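Local coordinates for protein galectin (Xenopus laevis, PDB 3WUD) that binds lactose and probably other beta-galactosides as a galectin, a beta-sandwich lectin whose concave sheet holds the sugar, at residues Ser32-Leu37 with Val45-Pro50; Asn59-Asn64 with Asn78-Gln83; Gly17-Leu22 with Ser89-Tyr94. All blocks are in the same frame, centred on the assembly; numbering follows the deposited sequence.

Contact 1: Ser32-Leu37 with Val45-Pro50. With GAL (beta-D-galactopyranose), chain B.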
loop_
_atom_site.group_PDB
_atom_site.type_symbol
_atom_site.label_atom_id
_atom_site.label_comp_id
_atom_site.label_asym_id
_atom_site.label_seq_id
_atom_site.Cartn_x
_atom_site.Cartn_y
_atom_site.Cartn_z
ATOM N N SER A 32 21.554 -0.719 -1.750
ATOM C CA SER A 32 20.815 -0.459 -0.493
ATOM C C SER A 32 19.294 -0.385 -0.829
ATOM O O SER A 32 18.915 -0.333 -2.019
ATOM C CB SER A 32 21.249 0.883 0.148
ATOM O OG SER A 32 20.946 1.924 -0.711
ATOM N N PHE A 33 18.467 -0.413 0.148
ATOM C CA PHE A 33 17.045 -0.072 -0.051
ATOM C C PHE A 33 16.560 0.661 1.239
ATOM O O PHE A 33 17.237 0.606 2.282
ATOM C CB PHE A 33 16.200 -1.330 -0.358
ATOM C CG PHE A 33 16.095 -2.333 0.775
ATOM C CD1 PHE A 33 14.986 -2.326 1.627
ATOM C CD2 PHE A 33 17.038 -3.350 0.945
ATOM C CE1 PHE A 33 14.870 -3.231 2.651
ATOM C CE2 PHE A 33 16.915 -4.291 1.957
ATOM C CZ PHE A 33 15.832 -4.230 2.806
ATOM N N ALA A 34 15.436 1.396 1.158
ATOM C CA ALA A 34 15.005 2.152 2.340
ATOM C C ALA A 34 13.506 2.014 2.412
ATOM O O ALA A 34 12.826 2.015 1.362
ATOM C CB ALA A 34 15.425 3.628 2.245
ATOM N N ILE A 35 13.011 1.882 3.647
ATOM C CA ILE A 35 11.586 1.985 3.927
ATOM C C ILE A 35 11.437 3.105 4.993
ATOM O O ILE A 35 12.114 3.111 6.030
ATOM C CB ILE A 35 11.075 0.683 4.532
ATOM C CG1 ILE A 35 11.273 -0.485 3.564
ATOM C CG2 ILE A 35 9.603 0.850 5.020
ATOM C CD1 ILE A 35 11.374 -1.765 4.294
ATOM N N ASN A 36 10.626 4.082 4.639
ATOM C CA ASN A 36 10.310 5.206 5.480
ATOM C C ASN A 36 8.888 5.173 6.039
ATOM O O ASN A 36 7.983 4.943 5.282
ATOM C CB ASN A 36 10.448 6.408 4.604
ATOM C CG ASN A 36 11.844 6.567 4.051
ATOM O OD1 ASN A 36 12.827 6.502 4.796
ATOM N ND2 ASN A 36 11.932 6.779 2.767
ATOM N N LEU A 37 8.697 5.414 7.322
ATOM C CA LEU A 37 7.366 5.493 7.941
ATOM C C LEU A 37 7.301 6.802 8.697
ATOM O O LEU A 37 8.270 7.154 9.417
ATOM C CB LEU A 37 7.192 4.368 8.964
ATOM C CG LEU A 37 6.993 2.938 8.505
ATOM C CD1 LEU A 37 6.553 2.152 9.744
ATOM C CD2 LEU A 37 5.905 2.893 7.491
ATOM N N VAL A 45 9.357 9.280 11.028
ATOM C CA VAL A 45 9.630 8.701 12.315
ATOM C C VAL A 45 10.757 7.655 12.240
ATOM O O VAL A 45 11.584 7.592 13.113
ATOM C CB VAL A 45 8.333 8.084 12.951
ATOM C CG1 VAL A 45 8.652 7.640 14.343
ATOM C CG2 VAL A 45 7.201 9.133 13.041
ATOM N N ILE A 46 10.759 6.841 11.198
ATOM C CA ILE A 46 11.929 5.952 10.847
ATOM C C ILE A 46 12.232 5.959 9.335
ATOM O O ILE A 46 11.380 5.868 8.476
ATOM C CB ILE A 46 11.813 4.504 11.421
ATOM C CG1 ILE A 46 13.150 3.741 11.260
ATOM C CG2 ILE A 46 10.688 3.779 10.746
ATOM C CD1 ILE A 46 13.139 2.411 12.032
ATOM N N HIS A 47 13.543 6.049 9.045
ATOM C CA HIS A 47 14.155 5.781 7.787
ATOM C C HIS A 47 14.988 4.562 8.088
ATOM O O HIS A 47 15.932 4.641 8.903
ATOM C CB HIS A 47 15.020 6.966 7.335
ATOM C CG HIS A 47 15.946 6.674 6.178
ATOM N ND1 HIS A 47 15.518 6.583 4.875
ATOM C CD2 HIS A 47 17.284 6.545 6.150
ATOM C CE1 HIS A 47 16.577 6.423 4.083
ATOM N NE2 HIS A 47 17.652 6.452 4.842
ATOM N N PHE A 48 14.594 3.442 7.506
ATOM C CA PHE A 48 15.145 2.119 7.719
ATOM C C PHE A 48 15.906 1.733 6.460
ATOM O O PHE A 48 15.312 1.572 5.394
ATOM C CB PHE A 48 13.993 1.142 7.944
ATOM C CG PHE A 48 14.413 -0.278 8.074
ATOM C CD1 PHE A 48 14.870 -0.761 9.296
ATOM C CD2 PHE A 48 14.343 -1.148 6.991
ATOM C CE1 PHE A 48 15.245 -2.084 9.439
ATOM C CE2 PHE A 48 14.745 -2.490 7.105
ATOM C CZ PHE A 48 15.223 -2.930 8.340
ATOM N N ASN A 49 17.234 1.763 6.518
ATOM C CA ASN A 49 18.079 1.685 5.344
ATOM C C ASN A 49 19.231 0.587 5.378
ATOM O O ASN A 49 20.361 0.900 5.726
ATOM C CB ASN A 49 18.712 3.076 5.158
ATOM C CG ASN A 49 19.514 3.245 3.866
ATOM O OD1 ASN A 49 20.433 4.050 3.851
ATOM N ND2 ASN A 49 19.164 2.551 2.804
ATOM N N PRO A 50 18.874 -0.679 5.009
ATOM C CA PRO A 50 19.832 -1.739 4.904
ATOM C C PRO A 50 20.735 -1.379 3.727
ATOM O O PRO A 50 20.273 -0.999 2.699
ATOM C CB PRO A 50 18.962 -2.982 4.617
ATOM C CG PRO A 50 17.685 -2.662 5.306
ATOM C CD PRO A 50 17.514 -1.218 4.855
HETATM C C1 GAL B . 22.814 9.492 4.257
HETATM C C2 GAL B . 22.097 9.029 2.996
HETATM C C3 GAL B . 20.580 9.202 3.055
HETATM C C4 GAL B . 20.077 8.619 4.383
HETATM C C5 GAL B . 20.901 9.193 5.545
HETATM C C6 GAL B . 20.520 8.690 6.920
HETATM O O2 GAL B . 22.554 9.787 1.884
HETATM O O3 GAL B . 19.996 8.640 1.894
HETATM O O4 GAL B . 20.203 7.191 4.369
HETATM O O5 GAL B . 22.300 8.902 5.434
HETATM O O6 GAL B . 21.287 9.249 7.968
#

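Contact 2: Asn59-Asn64 with Asn78-Gln83. With GAL (beta-D-galactopyranose), chain B.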
loop_
_atom_site.group_PDB
_atom_site.type_symbol
_atom_site.label_atom_id
_atom_site.label_comp_id
_atom_site.label_asym_id
_atom_site.label_seq_id
_atom_site.Cartn_x
_atom_site.Cartn_y
_atom_site.Cartn_z
ATOM N N ASN A 59 26.803 -4.351 4.651
ATOM C CA ASN A 59 25.943 -5.157 5.494
ATOM C C ASN A 59 25.636 -4.579 6.855
ATOM O O ASN A 59 25.778 -5.267 7.886
ATOM C CB ASN A 59 26.469 -6.620 5.580
ATOM C CG ASN A 59 26.587 -7.288 4.186
ATOM O OD1 ASN A 59 26.133 -6.766 3.170
ATOM N ND2 ASN A 59 27.206 -8.447 4.158
ATOM N N LYS A 60 25.192 -3.293 6.847
ATOM C CA LYS A 60 24.727 -2.671 8.081
ATOM C C LYS A 60 23.335 -2.164 7.790
ATOM O O LYS A 60 23.052 -1.781 6.687
ATOM C CB LYS A 60 25.576 -1.455 8.466
ATOM C CG LYS A 60 27.092 -1.727 8.565
ATOM C CD LYS A 60 27.379 -2.503 9.811
ATOM C CE LYS A 60 28.886 -2.785 9.949
ATOM N NZ LYS A 60 29.189 -4.030 9.191
ATOM N N ILE A 61 22.521 -2.048 8.818
ATOM C CA ILE A 61 21.307 -1.314 8.721
ATOM C C ILE A 61 21.540 0.091 9.355
ATOM O O ILE A 61 21.865 0.190 10.569
ATOM C CB ILE A 61 20.158 -1.971 9.462
ATOM C CG1 ILE A 61 19.915 -3.401 8.944
ATOM C CG2 ILE A 61 18.912 -1.122 9.279
ATOM C CD1 ILE A 61 18.841 -4.115 9.707
ATOM N N ILE A 62 21.309 1.133 8.561
ATOM C CA ILE A 62 21.402 2.495 9.136
ATOM C C ILE A 62 19.962 2.914 9.343
ATOM O O ILE A 62 19.153 2.742 8.433
ATOM C CB ILE A 62 22.054 3.421 8.143
ATOM C CG1 ILE A 62 23.566 3.230 8.158
ATOM C CG2 ILE A 62 21.764 4.892 8.482
ATOM C CD1 ILE A 62 24.102 1.815 8.209
ATOM N N CYS A 63 19.582 3.353 10.547
ATOM C CA CYS A 63 18.267 3.981 10.750
ATOM C C CYS A 63 18.456 5.441 11.148
ATOM O O CYS A 63 19.450 5.838 11.786
ATOM C CB CYS A 63 17.520 3.283 11.860
ATOM S SG CYS A 63 17.056 1.568 11.388
ATOM N N ASN A 64 17.498 6.262 10.768
ATOM C CA ASN A 64 17.487 7.629 11.207
ATOM C C ASN A 64 16.073 8.172 11.182
ATOM O O ASN A 64 15.168 7.532 10.705
ATOM C CB ASN A 64 18.356 8.470 10.254
ATOM C CG ASN A 64 18.949 9.712 10.947
ATOM O OD1 ASN A 64 18.486 10.158 11.941
ATOM N ND2 ASN A 64 19.908 10.324 10.336
ATOM N N ASN A 78 24.403 -3.867 13.290
ATOM C CA ASN A 78 25.122 -4.953 12.640
ATOM C C ASN A 78 24.189 -6.130 12.220
ATOM O O ASN A 78 24.523 -6.894 11.369
ATOM C CB ASN A 78 26.314 -5.542 13.466
ATOM C CG ASN A 78 27.413 -4.534 13.716
ATOM O OD1 ASN A 78 27.408 -3.446 13.149
ATOM N ND2 ASN A 78 28.386 -4.884 14.566
ATOM N N VAL A 79 22.980 -6.239 12.745
ATOM C CA VAL A 79 22.129 -7.336 12.265
ATOM C C VAL A 79 21.830 -7.117 10.792
ATOM O O VAL A 79 21.594 -5.986 10.370
ATOM C CB VAL A 79 20.833 -7.425 13.057
ATOM C CG1 VAL A 79 19.948 -6.252 12.795
ATOM C CG2 VAL A 79 20.070 -8.686 12.672
ATOM N N PHE A 80 21.820 -8.196 10.011
ATOM C CA PHE A 80 21.636 -8.064 8.562
ATOM C C PHE A 80 21.220 -9.370 7.910
ATOM O O PHE A 80 22.027 -10.015 7.226
ATOM C CB PHE A 80 22.934 -7.567 7.930
ATOM C CG PHE A 80 22.754 -6.887 6.597
ATOM C CD1 PHE A 80 22.408 -5.548 6.538
ATOM C CD2 PHE A 80 22.990 -7.534 5.380
ATOM C CE1 PHE A 80 22.254 -4.897 5.314
ATOM C CE2 PHE A 80 22.771 -6.907 4.153
ATOM C CZ PHE A 80 22.404 -5.549 4.122
ATOM N N PRO A 81 19.974 -9.739 8.068
ATOM C CA PRO A 81 19.466 -10.976 7.444
ATOM C C PRO A 81 19.012 -10.813 6.001
ATOM O O PRO A 81 18.008 -11.434 5.598
ATOM C CB PRO A 81 18.233 -11.236 8.263
ATOM C CG PRO A 81 17.740 -9.880 8.563
ATOM C CD PRO A 81 18.952 -9.072 8.871
ATOM N N PHE A 82 19.623 -9.926 5.245
ATOM C CA PHE A 82 19.142 -9.658 3.905
ATOM C C PHE A 82 20.093 -10.244 2.852
ATOM O O PHE A 82 21.249 -10.418 3.131
ATOM C CB PHE A 82 18.925 -8.131 3.691
ATOM C CG PHE A 82 18.132 -7.472 4.778
ATOM C CD1 PHE A 82 16.757 -7.543 4.770
ATOM C CD2 PHE A 82 18.764 -6.696 5.769
ATOM C CE1 PHE A 82 16.044 -6.965 5.775
ATOM C CE2 PHE A 82 18.044 -6.077 6.749
ATOM C CZ PHE A 82 16.688 -6.209 6.735
ATOM N N GLN A 83 19.535 -10.657 1.701
ATOM C CA GLN A 83 20.294 -11.041 0.514
ATOM C C GLN A 83 19.760 -10.315 -0.697
ATOM O O GLN A 83 18.560 -10.104 -0.860
ATOM C CB GLN A 83 20.165 -12.560 0.240
ATOM C CG GLN A 83 19.945 -13.377 1.505
ATOM C CD GLN A 83 20.042 -14.890 1.318
ATOM O OE1 GLN A 83 19.564 -15.456 0.325
ATOM N NE2 GLN A 83 20.643 -15.556 2.304
HETATM C C1 GAL B . 22.814 9.492 4.257
HETATM C C2 GAL B . 22.097 9.029 2.996
HETATM C C3 GAL B . 20.580 9.202 3.055
HETATM C C4 GAL B . 20.077 8.619 4.383
HETATM C C5 GAL B . 20.901 9.193 5.545
HETATM C C6 GAL B . 20.520 8.690 6.920
HETATM O O2 GAL B . 22.554 9.787 1.884
HETATM O O3 GAL B . 19.996 8.640 1.894
HETATM O O4 GAL B . 20.203 7.191 4.369
HETATM O O5 GAL B . 22.300 8.902 5.434
HETATM O O6 GAL B . 21.287 9.249 7.968
#

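Contact 3: Gly17-Leu22 with Ser89-Tyr94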
loop_
_atom_site.group_PDB
_atom_site.type_symbol
_atom_site.label_atom_id
_atom_site.label_comp_id
_atom_site.label_asym_id
_atom_site.label_seq_id
_atom_site.Cartn_x
_atom_site.Cartn_y
_atom_site.Cartn_z
ATOM N N GLY A 17 0.389 0.235 19.323
ATOM C CA GLY A 17 0.163 -1.164 19.619
ATOM C C GLY A 17 -0.010 -2.062 18.420
ATOM O O GLY A 17 -0.160 -3.254 18.607
ATOM N N HIS A 18 0.031 -1.499 17.197
ATOM C CA HIS A 18 -0.101 -2.259 15.956
ATOM C C HIS A 18 1.182 -2.266 15.151
ATOM O O HIS A 18 2.073 -1.461 15.422
ATOM C CB HIS A 18 -1.235 -1.647 15.127
ATOM C CG HIS A 18 -2.554 -1.718 15.830
ATOM N ND1 HIS A 18 -3.438 -2.758 15.632
ATOM C CD2 HIS A 18 -3.076 -0.967 16.830
ATOM C CE1 HIS A 18 -4.484 -2.603 16.428
ATOM N NE2 HIS A 18 -4.287 -1.523 17.169
ATOM N N CYS A 19 1.229 -3.161 14.154
ATOM C CA CYS A 19 2.415 -3.283 13.318
ATOM C C CYS A 19 2.008 -3.323 11.860
ATOM O O CYS A 19 0.886 -3.677 11.479
ATOM C CB CYS A 19 3.448 -4.383 13.767
ATOM S SG CYS A 19 3.467 -6.110 13.150
ATOM N N LEU A 20 2.919 -2.817 11.046
ATOM C CA LEU A 20 2.783 -2.758 9.607
ATOM C C LEU A 20 3.866 -3.725 9.108
ATOM O O LEU A 20 5.030 -3.568 9.446
ATOM C CB LEU A 20 3.010 -1.327 9.135
ATOM C CG LEU A 20 2.992 -1.091 7.602
ATOM C CD1 LEU A 20 2.926 0.369 7.217
ATOM C CD2 LEU A 20 4.230 -1.680 6.915
ATOM N N GLU A 21 3.458 -4.759 8.427
ATOM C CA GLU A 21 4.393 -5.713 7.812
ATOM C C GLU A 21 4.564 -5.420 6.372
ATOM O O GLU A 21 3.589 -5.262 5.665
ATOM C CB GLU A 21 3.872 -7.153 7.913
ATOM C CG GLU A 21 4.872 -8.140 7.292
ATOM C CD GLU A 21 4.242 -9.437 6.833
ATOM O OE1 GLU A 21 4.590 -9.931 5.713
ATOM O OE2 GLU A 21 3.409 -9.954 7.602
ATOM N N LEU A 22 5.817 -5.339 5.908
ATOM C CA LEU A 22 6.128 -5.127 4.494
ATOM C C LEU A 22 6.900 -6.343 3.958
ATOM O O LEU A 22 7.823 -6.806 4.607
ATOM C CB LEU A 22 6.976 -3.871 4.288
ATOM C CG LEU A 22 7.089 -3.338 2.854
ATOM C CD1 LEU A 22 6.952 -1.835 2.792
ATOM C CD2 LEU A 22 8.401 -3.764 2.164
ATOM N N SER A 89 10.842 -9.746 4.477
ATOM C CA SER A 89 9.656 -9.240 5.179
ATOM C C SER A 89 10.117 -8.587 6.469
ATOM O O SER A 89 11.000 -9.112 7.174
ATOM C CB SER A 89 8.636 -10.372 5.432
ATOM O OG SER A 89 9.159 -11.271 6.354
ATOM N N ILE A 90 9.610 -7.392 6.775
ATOM C CA ILE A 90 9.966 -6.674 7.998
ATOM C C ILE A 90 8.664 -6.179 8.647
ATOM O O ILE A 90 7.758 -5.731 7.867
ATOM C CB ILE A 90 10.896 -5.470 7.653
ATOM C CG1 ILE A 90 12.148 -5.941 6.872
ATOM C CG2 ILE A 90 11.264 -4.661 8.897
ATOM C CD1 ILE A 90 12.263 -5.331 5.505
ATOM N N CYS A 91 8.560 -6.211 9.998
ATOM C CA CYS A 91 7.363 -5.632 10.732
ATOM C C CYS A 91 7.838 -4.432 11.527
ATOM O O CYS A 91 8.852 -4.461 12.233
ATOM C CB CYS A 91 6.516 -6.578 11.681
ATOM S SG CYS A 91 4.719 -6.197 11.513
ATOM N N PHE A 92 7.098 -3.367 11.415
ATOM C CA PHE A 92 7.320 -2.156 12.217
ATOM C C PHE A 92 6.198 -2.028 13.224
ATOM O O PHE A 92 5.090 -1.866 12.797
ATOM C CB PHE A 92 7.385 -0.952 11.288
ATOM C CG PHE A 92 8.457 -1.071 10.224
ATOM C CD1 PHE A 92 9.696 -0.472 10.398
ATOM C CD2 PHE A 92 8.154 -1.697 9.028
ATOM C CE1 PHE A 92 10.655 -0.568 9.393
ATOM C CE2 PHE A 92 9.090 -1.805 8.054
ATOM C CZ PHE A 92 10.353 -1.236 8.246
ATOM N N GLU A 93 6.488 -2.169 14.526
ATOM C CA GLU A 93 5.483 -2.128 15.574
ATOM C C GLU A 93 5.579 -0.763 16.216
ATOM O O GLU A 93 6.684 -0.334 16.593
ATOM C CB GLU A 93 5.736 -3.213 16.618
ATOM C CG GLU A 93 4.850 -3.082 17.841
ATOM C CD GLU A 93 5.152 -4.127 18.907
ATOM O OE1 GLU A 93 5.515 -5.244 18.517
ATOM O OE2 GLU A 93 4.989 -3.810 20.120
ATOM N N TYR A 94 4.438 -0.099 16.324
ATOM C CA TYR A 94 4.350 1.241 16.944
ATOM C C TYR A 94 3.991 1.218 18.448
ATOM O O TYR A 94 2.888 0.801 18.835
ATOM C CB TYR A 94 3.322 2.068 16.121
ATOM C CG TYR A 94 3.002 3.481 16.573
ATOM C CD1 TYR A 94 3.789 4.187 17.515
ATOM C CD2 TYR A 94 1.913 4.124 16.058
ATOM C CE1 TYR A 94 3.435 5.483 17.922
ATOM C CE2 TYR A 94 1.562 5.378 16.464
ATOM C CZ TYR A 94 2.331 6.079 17.371
ATOM O OH TYR A 94 1.917 7.365 17.771
#

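Contact 1: Ser32-Leu37 with Val45-Pro50
Strands 34-37 and 46-50 form an antiparallel hairpin in the sugar-binding sheet of the galectin sandwich, and Asn36 and His47, a non-hydrogen-bonded pair, stand together on its carbohydrate face. Their side chains run side by side in the same direction, with the amide and imidazole planes only 16° apart. His47 ND1 donates to Asn36 OD1 at 2.7 Å, using a lone pair of the amide oxygen and lying in its carbonyl plane, which fixes the rotation of the imidazole. The other ring nitrogen, His47 NE2, is thereby presented to galactose O4, 2.7 Å away in a hydrogen bond. Asn36 ND2 binds Ser124 OG, so the second-shell asparagine is itself held; an amide suits this place because its two ends can serve both neighbours. Ala34 is small enough for its CB to tuck against His47 CE1 at 3.5 Å. The backbones pair reciprocally, Ile35 N to Phe48 O and Phe48 N to Ile35 O both at 2.9 Å. On the other face Ile35, Leu37, Ile46 and Phe48 point into the apolar interior, with Ile35 CD1 meeting Phe48 CD2 at 4.1 Å. Val45 and Ile46 both face Leu37 in a classic beta bulge. Towards the other end, Phe33 CG sits between its backbone N and carbonyl carbon (chi1 66°), which lays the ring over Pro50 for a CH-pi contact: Pro50 CD is 4.0 Å from the ring centre, close to the normal. Asn49 OD1 binds Arg51 NE of the sugar pocket, while its ND2 donates at 2.8 Å to Phe33 O from above that carbonyl plane.

Contact 2: Asn59-Asn64 with Asn78-Gln83
Phe80 lays its ring over the backbone of Asn59, a place that suits a flat side chain because one face can take Asn59 CA and the other Phe82. Phe80 CB approaches Asn59 O at 3.7 Å, and CG lies near both C and O of Asn59. With CG anti to the backbone N (chi1 -157°), the ring reaches across to the beginning of strand 60-67. There Phe80 CD1 meets Asn59 C at 3.4 Å and CE1 meets Lys60 O, while along the other side CD2 touches Asn59 CB and CE2 touches Asn59 OD1. CZ, the tip, lies near Asn59 CA. That CA is almost exactly over the ring centre, 3.5 Å away, a CH-pi contact, and the Asn59 amide is tilted only 16° from the ring plane. Phe82 CD2 covers the opposite face of the phenyl ring. Asn59 has left-handed backbone angles, which asparagine tolerates well, as first residue of a G1 beta bulge in which Asn59 and Lys60 both face Arg51. Further along, Ile61 CD1 fits between Val79 and Phe82, reaching the edge of the Phe82 ring at CE2, 3.6 Å away. Val79 O, buried here against Ile61, finds no polar partner. Asn64, beyond the contact, sends ND2 to galactose O6 in a nearly straight bond of 2.9 Å. The loop 78-83, which follows strand 70-77, thus closes over the beginning of strand 60-67, itself flanked in the sheet by strands 43-51 and 70-77, with Phe52 edge-to-face against Phe80 and Phe109 of strand 108-112 packed on Ile61.

Contact 3: Gly17-Leu22 with Ser89-Tyr94
Cys19 lies beside Glu93, CB to CB 3.8 Å, while its SG swings along the strand to Cys91 SG, 2.1 Å away. The two cysteines are not directly paired: Cys19 faces Glu93 and Cys91 faces Glu21, both non-hydrogen-bonded pairs, so the disulfide runs diagonally across strands 19-22 and 89-94. In the conformer described, the torsion about S-S, 91°, is near the usual value, while the first torsions of both cysteines are off-staggered, a tentative detail. On the same face Glu93 OE1 makes a salt bridge to Lys102 NZ and OE2 a hydrogen bond to Gln95 NE2; charged and polar ends suit this outward side of the sandwich. Leu20, Leu22, Ile90 and Phe92 turn the other way into the core, where Phe92 meets Phe48 edge-to-face. The strands are zipped by paired backbone bonds, with Leu20 N to Phe92 O and Phe92 N to Leu20 O both 2.9 Å, and Leu22 and Ile90 bonded in the same reciprocal manner. Before the strand, Gly17 donates its N to Tyr94 O; at its backbone angles a CB would jam against the preceding carbonyl O, which calls for glycine. Tyr94 N bonds in turn to His18 O at 2.9 Å. The disulfide thus covalently joins strands far apart in sequence, and its partly exposed cysteines, each modelled in two conformations, may keep some mobility or be partly reduced.

Contact 1 is the buried member of the three; contacts 2 and 3 are only partly buried. Contacts 1 and 2 share the sugar-binding sheet, where strands 43-51 and 60-67 are neighbours, and each supplies a residue hydrogen-bonded to galactose, His47 and Asn64. Contact 3 belongs to the other sheet, its core-facing Leu20, Ile90 and Phe92 packing on Ile35 and Leu37 of contact 1. Contacts 1 and 3 are antiparallel pairings with backbone ladders, the first adding a side-chain hydrogen-bond chain, Asn36 to His47 to galactose, and the second a disulfide on its outer side. Contact 2 instead depends on a CH-pi contact of Asn59 CA with Phe80 and on apolar contacts from a loop, and its Phe82 touches both Pro50 and Ile90.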